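Local coordinates for protein member of DUF4221 family (Bacteroides vulgatus, PDB 3S9J) that is of unknown function but folds as a six-bladed beta-propeller and binds sodium ions in the crystal, at residues R276-K288 with P299-F313. Sequence-based numbering, arbitrary orientation.
With FMT (formic acid), chain K.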
# COMPACT_ATOMS: atom_id res chain seq x y z
N ARG A 276 6.66 17.48 3.24
CA ARG A 276 6.11 18.64 2.53
C ARG A 276 4.64 18.90 2.86
O ARG A 276 4.09 19.92 2.43
CB ARG A 276 6.34 18.46 1.03
CG ARG A 276 7.76 18.80 0.62
CD ARG A 276 8.24 18.02 -0.54
NE ARG A 276 8.35 16.62 -0.17
CZ ARG A 276 9.43 16.04 0.34
NH1 ARG A 276 10.57 16.73 0.50
NH2 ARG A 276 9.37 14.77 0.69
N ASN A 277 4.01 18.01 3.63
CA ASN A 277 2.60 18.12 4.01
C ASN A 277 1.64 18.17 2.79
O ASN A 277 0.78 19.05 2.68
CB ASN A 277 2.40 19.35 4.94
CG ASN A 277 1.13 19.25 5.78
OD1 ASN A 277 0.60 18.17 6.02
ND2 ASN A 277 0.67 20.41 6.26
N VAL A 278 1.83 17.21 1.90
CA VAL A 278 1.01 17.04 0.70
C VAL A 278 0.63 15.57 0.57
O VAL A 278 1.13 14.74 1.31
CB VAL A 278 1.76 17.52 -0.59
CG1 VAL A 278 2.05 19.02 -0.53
CG2 VAL A 278 3.05 16.74 -0.78
N TYR A 279 -0.28 15.27 -0.35
CA TYR A 279 -0.67 13.90 -0.65
C TYR A 279 -0.42 13.61 -2.12
O TYR A 279 -0.53 14.51 -2.96
CB TYR A 279 -2.15 13.65 -0.35
CG TYR A 279 -2.52 13.91 1.09
CD1 TYR A 279 -2.81 15.21 1.53
CD2 TYR A 279 -2.59 12.86 2.01
CE1 TYR A 279 -3.14 15.45 2.88
CE2 TYR A 279 -2.94 13.09 3.34
CZ TYR A 279 -3.20 14.37 3.77
OH TYR A 279 -3.53 14.60 5.08
N TYR A 280 -0.11 12.36 -2.42
CA TYR A 280 0.04 11.87 -3.78
C TYR A 280 -1.00 10.77 -4.02
O TYR A 280 -1.05 9.79 -3.27
CB TYR A 280 1.44 11.30 -4.03
CG TYR A 280 2.55 12.24 -3.67
CD1 TYR A 280 2.76 13.40 -4.39
CD2 TYR A 280 3.43 11.95 -2.62
CE1 TYR A 280 3.77 14.29 -4.05
CE2 TYR A 280 4.46 12.84 -2.28
CZ TYR A 280 4.63 14.00 -3.01
OH TYR A 280 5.63 14.90 -2.68
N ARG A 281 -1.80 10.92 -5.07
CA ARG A 281 -2.68 9.84 -5.48
C ARG A 281 -2.26 9.35 -6.86
O ARG A 281 -2.16 10.12 -7.84
CB ARG A 281 -4.15 10.29 -5.50
CG ARG A 281 -5.09 9.11 -5.59
CD ARG A 281 -6.56 9.49 -5.66
NE ARG A 281 -7.38 8.32 -5.40
CZ ARG A 281 -8.67 8.20 -5.68
NH1 ARG A 281 -9.34 9.19 -6.27
NH2 ARG A 281 -9.28 7.06 -5.38
N PHE A 282 -2.01 8.05 -6.96
CA PHE A 282 -1.62 7.45 -8.23
C PHE A 282 -2.88 7.04 -9.01
O PHE A 282 -3.85 6.56 -8.42
CB PHE A 282 -0.75 6.21 -7.97
CG PHE A 282 0.68 6.51 -7.55
CD1 PHE A 282 0.94 7.19 -6.36
CD2 PHE A 282 1.75 6.10 -8.32
CE1 PHE A 282 2.25 7.46 -5.98
CE2 PHE A 282 3.05 6.37 -7.95
CZ PHE A 282 3.31 7.04 -6.76
N ALA A 283 -2.84 7.22 -10.33
CA ALA A 283 -3.96 6.85 -11.21
C ALA A 283 -3.41 6.01 -12.35
O ALA A 283 -2.40 6.37 -12.93
CB ALA A 283 -4.61 8.11 -11.75
N GLU A 284 -4.08 4.89 -12.65
CA GLU A 284 -3.71 4.04 -13.75
C GLU A 284 -4.52 4.44 -14.98
O GLU A 284 -5.73 4.54 -14.91
CB GLU A 284 -3.97 2.57 -13.41
CG GLU A 284 -3.34 2.10 -12.11
CD GLU A 284 -3.38 0.59 -11.89
OE1 GLU A 284 -4.20 -0.14 -12.50
OE2 GLU A 284 -2.55 0.12 -11.07
N MSE A 285 -3.83 4.64 -16.10
CA MSE A 285 -4.47 5.00 -17.36
C MSE A 285 -5.10 3.79 -18.01
O MSE A 285 -4.69 2.65 -17.73
CB MSE A 285 -3.47 5.62 -18.30
CG MSE A 285 -2.79 6.90 -17.77
SE MSE A 285 -4.00 8.36 -17.44
CE MSE A 285 -4.26 8.20 -15.52
N PRO A 286 -6.04 4.01 -18.94
CA PRO A 286 -6.64 2.86 -19.58
C PRO A 286 -5.66 2.02 -20.40
O PRO A 286 -4.72 2.57 -21.01
CB PRO A 286 -7.72 3.46 -20.50
CG PRO A 286 -7.93 4.87 -20.04
CD PRO A 286 -6.62 5.28 -19.41
N TYR A 287 -5.95 0.72 -20.44
CA TYR A 287 -5.11 -0.24 -21.14
C TYR A 287 -5.97 -1.41 -21.58
O TYR A 287 -7.08 -1.63 -21.06
CB TYR A 287 -4.07 -0.72 -20.13
CG TYR A 287 -2.83 -1.41 -20.66
CD1 TYR A 287 -1.74 -0.69 -21.02
CD2 TYR A 287 -2.77 -2.80 -20.73
CE1 TYR A 287 -0.59 -1.31 -21.49
CE2 TYR A 287 -1.63 -3.44 -21.18
CZ TYR A 287 -0.53 -2.68 -21.54
OH TYR A 287 0.63 -3.27 -21.97
N LYS A 288 -5.45 -2.17 -22.53
CA LYS A 288 -6.06 -3.41 -22.94
C LYS A 288 -4.99 -4.50 -22.87
O LYS A 288 -4.02 -4.45 -23.61
CB LYS A 288 -6.62 -3.33 -24.34
CG LYS A 288 -7.73 -4.25 -24.60
CD LYS A 288 -9.06 -3.74 -23.91
CE LYS A 288 -10.17 -4.76 -24.12
NZ LYS A 288 -11.48 -4.40 -23.51
N PRO A 299 0.18 -4.64 -16.19
CA PRO A 299 1.10 -4.74 -17.29
C PRO A 299 2.26 -3.77 -17.19
O PRO A 299 2.08 -2.65 -16.71
CB PRO A 299 0.22 -4.34 -18.51
CG PRO A 299 -1.13 -4.67 -18.11
CD PRO A 299 -1.20 -4.39 -16.65
N LYS A 300 3.41 -4.19 -17.68
CA LYS A 300 4.62 -3.37 -17.59
C LYS A 300 4.44 -2.10 -18.40
O LYS A 300 5.09 -1.09 -18.14
CB LYS A 300 5.84 -4.14 -18.09
CG LYS A 300 6.05 -5.50 -17.46
CD LYS A 300 6.00 -5.50 -15.98
CE LYS A 300 6.36 -6.90 -15.46
NZ LYS A 300 6.38 -6.89 -14.03
N GLY A 301 3.56 -2.13 -19.41
CA GLY A 301 3.34 -0.95 -20.24
C GLY A 301 2.23 -0.01 -19.81
O GLY A 301 1.98 0.98 -20.50
N LYS A 302 1.59 -0.27 -18.67
CA LYS A 302 0.46 0.56 -18.25
C LYS A 302 0.95 1.96 -17.85
O LYS A 302 1.87 2.10 -17.08
CB LYS A 302 -0.36 -0.10 -17.14
CG LYS A 302 -1.79 0.49 -17.03
CD LYS A 302 -2.65 -0.32 -16.06
CE LYS A 302 -4.13 0.10 -16.16
NZ LYS A 302 -5.04 -0.48 -15.09
N GLU A 303 0.36 2.98 -18.43
CA GLU A 303 0.72 4.35 -18.08
C GLU A 303 0.03 4.75 -16.79
O GLU A 303 -0.97 4.12 -16.39
CB GLU A 303 0.37 5.28 -19.21
CG GLU A 303 1.17 4.96 -20.47
CD GLU A 303 0.64 5.64 -21.70
OE1 GLU A 303 -0.61 5.73 -21.86
OE2 GLU A 303 1.50 6.05 -22.52
N PHE A 304 0.58 5.76 -16.14
CA PHE A 304 -0.00 6.25 -14.89
C PHE A 304 0.27 7.72 -14.69
O PHE A 304 1.07 8.34 -15.40
CB PHE A 304 0.51 5.44 -13.68
CG PHE A 304 1.96 5.61 -13.39
CD1 PHE A 304 2.92 4.92 -14.14
CD2 PHE A 304 2.39 6.42 -12.34
CE1 PHE A 304 4.28 5.05 -13.89
CE2 PHE A 304 3.75 6.57 -12.08
CZ PHE A 304 4.69 5.87 -12.86
N SER A 305 -0.44 8.30 -13.74
CA SER A 305 -0.19 9.64 -13.32
C SER A 305 -0.12 9.70 -11.81
O SER A 305 -0.55 8.78 -11.11
CB SER A 305 -1.27 10.60 -13.84
OG SER A 305 -2.52 10.35 -13.23
N VAL A 306 0.40 10.82 -11.32
CA VAL A 306 0.36 11.14 -9.90
C VAL A 306 -0.24 12.51 -9.71
O VAL A 306 0.25 13.51 -10.25
CB VAL A 306 1.76 11.10 -9.27
CG1 VAL A 306 1.68 11.50 -7.79
CG2 VAL A 306 2.38 9.68 -9.44
N ILE A 307 -1.35 12.53 -8.98
CA ILE A 307 -2.05 13.74 -8.58
C ILE A 307 -1.46 14.23 -7.26
O ILE A 307 -1.29 13.45 -6.33
CB ILE A 307 -3.56 13.45 -8.36
CG1 ILE A 307 -4.19 12.83 -9.61
CG2 ILE A 307 -4.26 14.71 -7.87
CD1 ILE A 307 -5.45 11.98 -9.36
N VAL A 308 -1.14 15.52 -7.18
CA VAL A 308 -0.64 16.14 -5.96
C VAL A 308 -1.76 16.95 -5.31
O VAL A 308 -2.37 17.79 -5.97
CB VAL A 308 0.58 17.05 -6.23
CG1 VAL A 308 1.10 17.63 -4.91
CG2 VAL A 308 1.69 16.26 -6.95
N LEU A 309 -2.06 16.69 -4.05
CA LEU A 309 -3.06 17.45 -3.31
C LEU A 309 -2.37 18.13 -2.13
O LEU A 309 -1.45 17.55 -1.53
CB LEU A 309 -4.17 16.54 -2.79
CG LEU A 309 -4.95 15.73 -3.83
CD1 LEU A 309 -4.38 14.30 -4.01
CD2 LEU A 309 -6.46 15.71 -3.49
N ASN A 310 -2.80 19.33 -1.79
CA ASN A 310 -2.23 20.00 -0.63
C ASN A 310 -2.90 19.50 0.65
O ASN A 310 -3.73 18.60 0.59
CB ASN A 310 -2.28 21.54 -0.78
CG ASN A 310 -3.69 22.10 -0.81
OD1 ASN A 310 -4.65 21.46 -0.38
ND2 ASN A 310 -3.81 23.33 -1.31
N ALA A 311 -2.58 20.10 1.79
CA ALA A 311 -3.04 19.59 3.10
C ALA A 311 -4.55 19.77 3.29
O ALA A 311 -5.15 19.11 4.14
CB ALA A 311 -2.25 20.24 4.25
N ASP A 312 -5.16 20.64 2.48
CA ASP A 312 -6.59 20.85 2.52
C ASP A 312 -7.32 20.00 1.48
O ASP A 312 -8.51 20.19 1.25
CB ASP A 312 -6.91 22.32 2.29
CG ASP A 312 -6.34 23.23 3.39
OD1 ASP A 312 -6.47 22.90 4.59
OD2 ASP A 312 -5.79 24.29 3.04
N PHE A 313 -6.61 19.07 0.87
CA PHE A 313 -7.13 18.17 -0.16
C PHE A 313 -7.60 18.88 -1.41
O PHE A 313 -8.53 18.42 -2.07
CB PHE A 313 -8.19 17.25 0.42
CG PHE A 313 -7.67 16.39 1.53
CD1 PHE A 313 -6.94 15.25 1.26
CD2 PHE A 313 -7.83 16.77 2.84
CE1 PHE A 313 -6.44 14.47 2.29
CE2 PHE A 313 -7.33 16.02 3.87
CZ PHE A 313 -6.64 14.87 3.60
C FMT K . 9.43 -5.88 -12.97
O1 FMT K . 8.60 -5.48 -13.84
O2 FMT K . 9.25 -6.86 -12.24
O HOH W 1 0.01 21.48 1.72
O HOH W 2 -4.11 17.12 5.71
O HOH W 3 -1.90 2.89 -20.32
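Asn277 lays the amide nitrogen of its side chain against the methyl of Ala311, ND2 to CB 3.5 Å, while its OD1 is hydrogen-bonded to the hydroxyl of Tyr272 and a water links its backbone O to the N of Ala311. Tyr279 follows with the main aromatic contact. Its CG stands anti to the carbonyl carbon (chi1 -59°), and this turns one ring face to Phe313 in an offset stack, planes 28° apart and Phe313 CE1 above the face, displaced toward its rim. Asn310 O lies in the plane of the tyrosine ring at its edge, 3.6 Å from CD1, and the hydroxyl bonds to Asn206 and to a water that also reaches Ala311 O. A leucine here would probably leave Phe313 without its stacking partner, and Asn206 and the water without the hydroxyl they share. From Tyr279 to Glu284 the chain runs antiparallel to 304-309, with Tyr279, Arg281 and Ala283 hydrogen-bonded in both directions to Leu309, Ile307 and Ser305. These are the two middle strands of a four-stranded propeller blade, flanked by 266-273 and 315-321. On the face carrying Tyr280, Phe282 and Glu284, Val306 serves two rings: CG1 packs on Tyr280 CB at 3.8 Å, and CG2 sits over the centre of the Phe282 ring in a CH-pi contact. Glu284 OE1 takes Lys302 NZ at 2.7 Å on its anti side, 31° out of the carboxylate plane; Arg266 shares this oxygen, and Tyr328 bonds to OE2. The extended lysine chain also brings its CE to 3.0 Å from Met285 O. Met285, a selenomethionine, donates its N to Glu303 O from above the carbonyl plane and bends its CE methyl to Ser305 OG. Beyond the strand, Tyr287 lays its ring along Pro299, CE2 to CG 3.3 Å, the first residue of the type I turn 299-302, and its hydroxyl bonds to Glu293.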